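Local coordinates for protein beta-glucosidase (PDB 5M6G) that probably hydrolyses terminal, non-reducing beta-D-glucosyl residues, releasing beta-D-glucose, as a family 3 glycoside hydrolase, at residues Gly335-Met340 and Asp367-Arg372; Ala471-Ser476 and Val572-His577. All blocks are in the same frame, centred on the assembly; numbering follows the deposited sequence.

Contact 1 comes wholly ahead of contact 2 in the sequence, and the two lie in different domains on opposite sides of the chain's centre. Their centres are about 52 Å apart and their nearest atoms about 35 Å, so they do not touch. Contact 1 belongs to the N-terminal TIM-barrel-like domain, where the lead into strand 339-341 meets helix 363-379. Contact 2 belongs to the C-terminal domain, where the ends of helices 465-472 and 567-573 meet beside the mixed sheet containing strand 431-434. They share no helix, strand or sheet: each joins parts of its own domain. M340 of segment 335-340 lines the sorbitol pocket, though the touching residues of both contacts lie away from the annotated sites.

Contact 1 (Gly335-Met340 and Asp367-Arg372); sequences GIDMFM and DDANRR
D337 sets its carboxylate against A369 and the aliphatic CD of R372 on helix 363-379, in the TIM-barrel-like N-terminal domain, where helix 325-334 gives way to strand 339-341. Ahead of it, G335 ends helix 325-334 in a Schellman motif, its phi positive (112°). I336 points away from helix 363-379, while its carbonyl O accepts from R365 NH1.

D337 then makes the contact. With CG beside its backbone N and anti to the carbonyl carbon (chi1 -56°), the carboxylate reaches the helix just where the backbones come closest, D337 CA to A369 CA at 4.3 Å. Its CB lies 3.8 Å from A369 CB, and OD1 settles 3.3 Å from A369 CA. D337 OD1 also comes within 3.6 Å of D368 OD2. K298 NZ and R365 NH2 each form salt bridges to both of these oxygens, which probably offsets the repulsion. D337 OD2 accepts from V307 N and lies 3.3 Å from R372 CD. D337 OD1 is 4.3 Å from R372 NE and well out of the guanidinium plane: opposite charges are near, but no N-H points at the oxygen.

F339 and M340 lie on strand 339-341, F339 bonding through its backbone to M67 and Q69. On the helix, R372 stretches out from CG to NE, and its NH1 donates to F303 O. One turn back, D368 OD1 takes R372 NE in a salt bridge at 2.9 Å, with NE on the syn side but tilted out of the carboxylate plane, OD1 nearly in the guanidinium plane, and an N-H...O angle of 165°.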
loop_
_atom_site.group_PDB
_atom_site.type_symbol
_atom_site.label_atom_id
_atom_site.label_comp_id
_atom_site.label_asym_id
_atom_site.label_seq_id
_atom_site.Cartn_x
_atom_site.Cartn_y
_atom_site.Cartn_z
ATOM N N GLY A 335 24.120 3.315 2.096
ATOM C CA GLY A 335 23.598 4.278 1.148
ATOM C C GLY A 335 22.202 4.805 1.451
ATOM O O GLY A 335 21.674 5.577 0.645
ATOM N N ILE A 336 21.590 4.424 2.574
ATOM C CA ILE A 336 20.268 4.944 2.924
ATOM C C ILE A 336 20.382 6.403 3.362
ATOM O O ILE A 336 21.316 6.790 4.074
ATOM C CB ILE A 336 19.626 4.061 4.010
ATOM C CG1 ILE A 336 19.380 2.657 3.453
ATOM C CG2 ILE A 336 18.297 4.662 4.521
ATOM C CD1 ILE A 336 18.749 1.699 4.441
ATOM N N ASP A 337 19.424 7.225 2.940
ATOM C CA ASP A 337 19.479 8.670 3.166
ATOM C C ASP A 337 18.700 9.131 4.387
ATOM O O ASP A 337 19.136 10.059 5.078
ATOM C CB ASP A 337 18.947 9.414 1.941
ATOM C CG ASP A 337 19.679 9.042 0.679
ATOM O OD1 ASP A 337 20.931 9.087 0.677
ATOM O OD2 ASP A 337 19.004 8.679 -0.308
ATOM N N MET A 338 17.535 8.541 4.644
ATOM C CA MET A 338 16.663 8.976 5.726
ATOM C C MET A 338 16.229 7.756 6.521
ATOM O O MET A 338 15.965 6.694 5.951
ATOM C CB MET A 338 15.438 9.724 5.189
ATOM C CG MET A 338 14.447 10.139 6.269
ATOM S SD MET A 338 13.180 11.252 5.646
ATOM C CE MET A 338 14.071 12.814 5.647
ATOM N N PHE A 339 16.151 7.904 7.838
ATOM C CA PHE A 339 15.940 6.763 8.714
ATOM C C PHE A 339 14.634 6.916 9.470
ATOM O O PHE A 339 14.449 7.870 10.237
ATOM C CB PHE A 339 17.146 6.579 9.629
ATOM C CG PHE A 339 18.356 6.176 8.857
ATOM C CD1 PHE A 339 19.106 7.130 8.185
ATOM C CD2 PHE A 339 18.663 4.836 8.688
ATOM C CE1 PHE A 339 20.186 6.747 7.409
ATOM C CE2 PHE A 339 19.735 4.452 7.930
ATOM C CZ PHE A 339 20.494 5.399 7.287
ATOM N N MET A 340 13.724 5.983 9.213
ATOM C CA MET A 340 12.379 5.999 9.768
ATOM C C MET A 340 12.411 5.297 11.117
ATOM O O MET A 340 12.786 4.122 11.194
ATOM C CB MET A 340 11.413 5.299 8.812
ATOM C CG MET A 340 9.955 5.320 9.255
ATOM S SD MET A 340 8.971 4.207 8.219
ATOM C CE MET A 340 9.192 4.947 6.612
ATOM N N ASP A 367 26.542 14.244 3.262
ATOM C CA ASP A 367 26.204 15.269 2.278
ATOM C C ASP A 367 25.358 14.690 1.155
ATOM O O ASP A 367 24.430 15.345 0.664
ATOM C CB ASP A 367 27.474 15.903 1.703
ATOM C CG ASP A 367 28.135 16.884 2.659
ATOM O OD1 ASP A 367 27.521 17.248 3.681
ATOM O OD2 ASP A 367 29.284 17.300 2.371
ATOM N N ASP A 368 25.671 13.468 0.720
ATOM C CA ASP A 368 24.845 12.827 -0.295
ATOM C C ASP A 368 23.411 12.661 0.201
ATOM O O ASP A 368 22.453 12.968 -0.519
ATOM C CB ASP A 368 25.452 11.477 -0.685
ATOM C CG ASP A 368 24.523 10.646 -1.533
ATOM O OD1 ASP A 368 24.250 11.053 -2.678
ATOM O OD2 ASP A 368 24.074 9.581 -1.060
ATOM N N ALA A 369 23.240 12.184 1.439
ATOM C CA ALA A 369 21.891 12.004 1.967
ATOM C C ALA A 369 21.163 13.336 2.045
ATOM O O ALA A 369 19.979 13.433 1.694
ATOM C CB ALA A 369 21.946 11.341 3.345
ATOM N N ASN A 370 21.864 14.389 2.474
ATOM C CA ASN A 370 21.200 15.684 2.594
ATOM C C ASN A 370 20.871 16.270 1.237
ATOM O O ASN A 370 19.809 16.862 1.060
ATOM C CB ASN A 370 22.061 16.646 3.386
ATOM C CG ASN A 370 21.752 16.586 4.839
ATOM O OD1 ASN A 370 21.103 17.483 5.378
ATOM N ND2 ASN A 370 22.154 15.492 5.481
ATOM N N ARG A 371 21.776 16.141 0.270
ATOM C CA ARG A 371 21.463 16.638 -1.066
ATOM C C ARG A 371 20.205 15.971 -1.615
ATOM O O ARG A 371 19.342 16.632 -2.212
ATOM C CB ARG A 371 22.652 16.395 -1.985
ATOM C CG ARG A 371 22.537 17.010 -3.355
ATOM C CD ARG A 371 23.917 17.037 -3.994
ATOM N NE ARG A 371 24.905 17.576 -3.065
ATOM C CZ ARG A 371 25.949 16.907 -2.571
ATOM N NH1 ARG A 371 26.185 15.641 -2.911
ATOM N NH2 ARG A 371 26.775 17.521 -1.735
ATOM N N ARG A 372 20.070 14.664 -1.394
ATOM C CA ARG A 372 18.896 13.951 -1.888
ATOM C C ARG A 372 17.625 14.377 -1.148
ATOM O O ARG A 372 16.590 14.618 -1.782
ATOM C CB ARG A 372 19.139 12.449 -1.786
ATOM C CG ARG A 372 20.222 11.974 -2.752
ATOM C CD ARG A 372 20.659 10.560 -2.468
ATOM N NE ARG A 372 21.636 10.101 -3.449
ATOM C CZ ARG A 372 21.323 9.439 -4.557
ATOM N NH1 ARG A 372 20.049 9.148 -4.817
ATOM N NH2 ARG A 372 22.286 9.059 -5.397
#

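Contact 2 (Ala471-Ser476 and Val572-His577); sequences AAASGS and VLFGDH
F574 meets A472 and A473 through apolar contact, where helices 465-472 and 567-573 of the C-terminal domain both end. A472 CB sits over one face of the ring in a CH-pi contact, 3.9 Å from its centroid and 26° off the normal. It is shifted toward the rim, so F574 CD1 is its closest atom at 3.6 Å. A473 CB comes to the CE2-CZ rim from the same side, 3.7 Å from F574 CE2, with A473 N over that face. The ring reaches both methyls because its CG stands beside the F574 backbone N, anti to the carbonyl carbon (chi1 -72°).

In the backbone, the chain makes an inverse gamma turn at A473, closed by the weak S474 N to A472 O bond, and A473 opens a type I beta turn in which S476 N donates to A473 O at 2.9 Å. G575 N donates to V572 O, G575 taking a positive phi.

The polar groups have their partners outside the two segments: D576 OD1 forms a salt bridge with K426 NZ, and S476 OG bonds R492 NH2. F574 also packs on L424 and K426, and together with A473 on L431, tying both helix ends to strand 431-434 of the mixed sheet.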
loop_
_atom_site.group_PDB
_atom_site.type_symbol
_atom_site.label_atom_id
_atom_site.label_comp_id
_atom_site.label_asym_id
_atom_site.label_seq_id
_atom_site.Cartn_x
_atom_site.Cartn_y
_atom_site.Cartn_z
ATOM N N ALA A 471 -29.407 -2.509 -3.372
ATOM C CA ALA A 471 -29.706 -1.400 -4.274
ATOM C C ALA A 471 -29.762 -1.861 -5.726
ATOM O O ALA A 471 -30.567 -1.348 -6.513
ATOM C CB ALA A 471 -28.672 -0.286 -4.103
ATOM N N ALA A 472 -28.904 -2.813 -6.109
ATOM C CA ALA A 472 -28.955 -3.349 -7.468
ATOM C C ALA A 472 -30.278 -4.061 -7.713
ATOM O O ALA A 472 -30.956 -3.813 -8.715
ATOM C CB ALA A 472 -27.776 -4.297 -7.709
ATOM N N ALA A 473 -30.656 -4.950 -6.798
ATOM C CA ALA A 473 -31.916 -5.684 -6.879
ATOM C C ALA A 473 -33.009 -4.899 -6.150
ATOM O O ALA A 473 -33.620 -5.359 -5.183
ATOM C CB ALA A 473 -31.748 -7.082 -6.300
ATOM N N SER A 474 -33.229 -3.674 -6.637
ATOM C CA SER A 474 -34.027 -2.702 -5.893
ATOM C C SER A 474 -35.500 -3.073 -5.839
ATOM O O SER A 474 -36.220 -2.571 -4.971
ATOM C CB SER A 474 -33.849 -1.309 -6.495
ATOM O OG SER A 474 -34.029 -1.315 -7.901
ATOM N N GLY A 475 -35.962 -3.933 -6.742
ATOM C CA GLY A 475 -37.299 -4.470 -6.693
ATOM C C GLY A 475 -37.420 -5.799 -5.989
ATOM O O GLY A 475 -38.513 -6.372 -5.951
ATOM N N SER A 476 -36.336 -6.310 -5.410
ATOM C CA SER A 476 -36.321 -7.640 -4.822
ATOM C C SER A 476 -36.235 -7.552 -3.308
ATOM O O SER A 476 -35.549 -6.679 -2.762
ATOM C CB SER A 476 -35.132 -8.475 -5.337
ATOM O OG SER A 476 -35.242 -8.762 -6.722
ATOM N N VAL A 572 -21.084 -6.087 -10.907
ATOM C CA VAL A 572 -20.687 -7.259 -11.682
ATOM C C VAL A 572 -21.694 -8.391 -11.505
ATOM O O VAL A 572 -22.112 -9.023 -12.482
ATOM C CB VAL A 572 -19.263 -7.686 -11.281
ATOM C CG1 VAL A 572 -18.863 -8.973 -11.977
ATOM C CG2 VAL A 572 -18.276 -6.566 -11.602
ATOM N N LEU A 573 -22.101 -8.653 -10.256
ATOM C CA LEU A 573 -23.053 -9.724 -9.968
ATOM C C LEU A 573 -24.334 -9.597 -10.787
ATOM O O LEU A 573 -24.923 -10.608 -11.191
ATOM C CB LEU A 573 -23.386 -9.744 -8.470
ATOM C CG LEU A 573 -22.336 -10.293 -7.487
ATOM C CD1 LEU A 573 -22.779 -10.053 -6.059
ATOM C CD2 LEU A 573 -22.066 -11.791 -7.727
ATOM N N PHE A 574 -24.783 -8.367 -11.041
ATOM C CA PHE A 574 -26.050 -8.126 -11.728
ATOM C C PHE A 574 -25.865 -7.712 -13.182
ATOM O O PHE A 574 -26.830 -7.287 -13.824
ATOM C CB PHE A 574 -26.870 -7.079 -10.965
ATOM C CG PHE A 574 -27.439 -7.611 -9.685
ATOM C CD1 PHE A 574 -26.691 -7.605 -8.525
ATOM C CD2 PHE A 574 -28.698 -8.190 -9.661
ATOM C CE1 PHE A 574 -27.195 -8.127 -7.350
ATOM C CE2 PHE A 574 -29.212 -8.712 -8.493
ATOM C CZ PHE A 574 -28.459 -8.685 -7.333
ATOM N N GLY A 575 -24.647 -7.820 -13.709
ATOM C CA GLY A 575 -24.397 -7.610 -15.119
ATOM C C GLY A 575 -24.333 -6.172 -15.577
ATOM O O GLY A 575 -24.310 -5.937 -16.789
ATOM N N ASP A 576 -24.320 -5.201 -14.657
ATOM C CA ASP A 576 -24.047 -3.821 -15.057
ATOM C C ASP A 576 -22.618 -3.657 -15.568
ATOM O O ASP A 576 -22.371 -2.847 -16.470
ATOM C CB ASP A 576 -24.327 -2.864 -13.892
ATOM C CG ASP A 576 -25.807 -2.761 -13.578
ATOM O OD1 ASP A 576 -26.610 -2.883 -14.525
ATOM O OD2 ASP A 576 -26.171 -2.573 -12.395
ATOM N N HIS A 577 -21.672 -4.417 -15.021
ATOM C CA HIS A 577 -20.307 -4.491 -15.535
ATOM C C HIS A 577 -20.031 -5.943 -15.909
ATOM O O HIS A 577 -19.982 -6.812 -15.033
ATOM C CB HIS A 577 -19.295 -3.987 -14.499
ATOM C CG HIS A 577 -17.882 -4.009 -14.983
ATOM N ND1 HIS A 577 -17.360 -3.025 -15.791
ATOM C CD2 HIS A 577 -16.891 -4.916 -14.806
ATOM C CE1 HIS A 577 -16.100 -3.308 -16.073
ATOM N NE2 HIS A 577 -15.792 -4.454 -15.490
#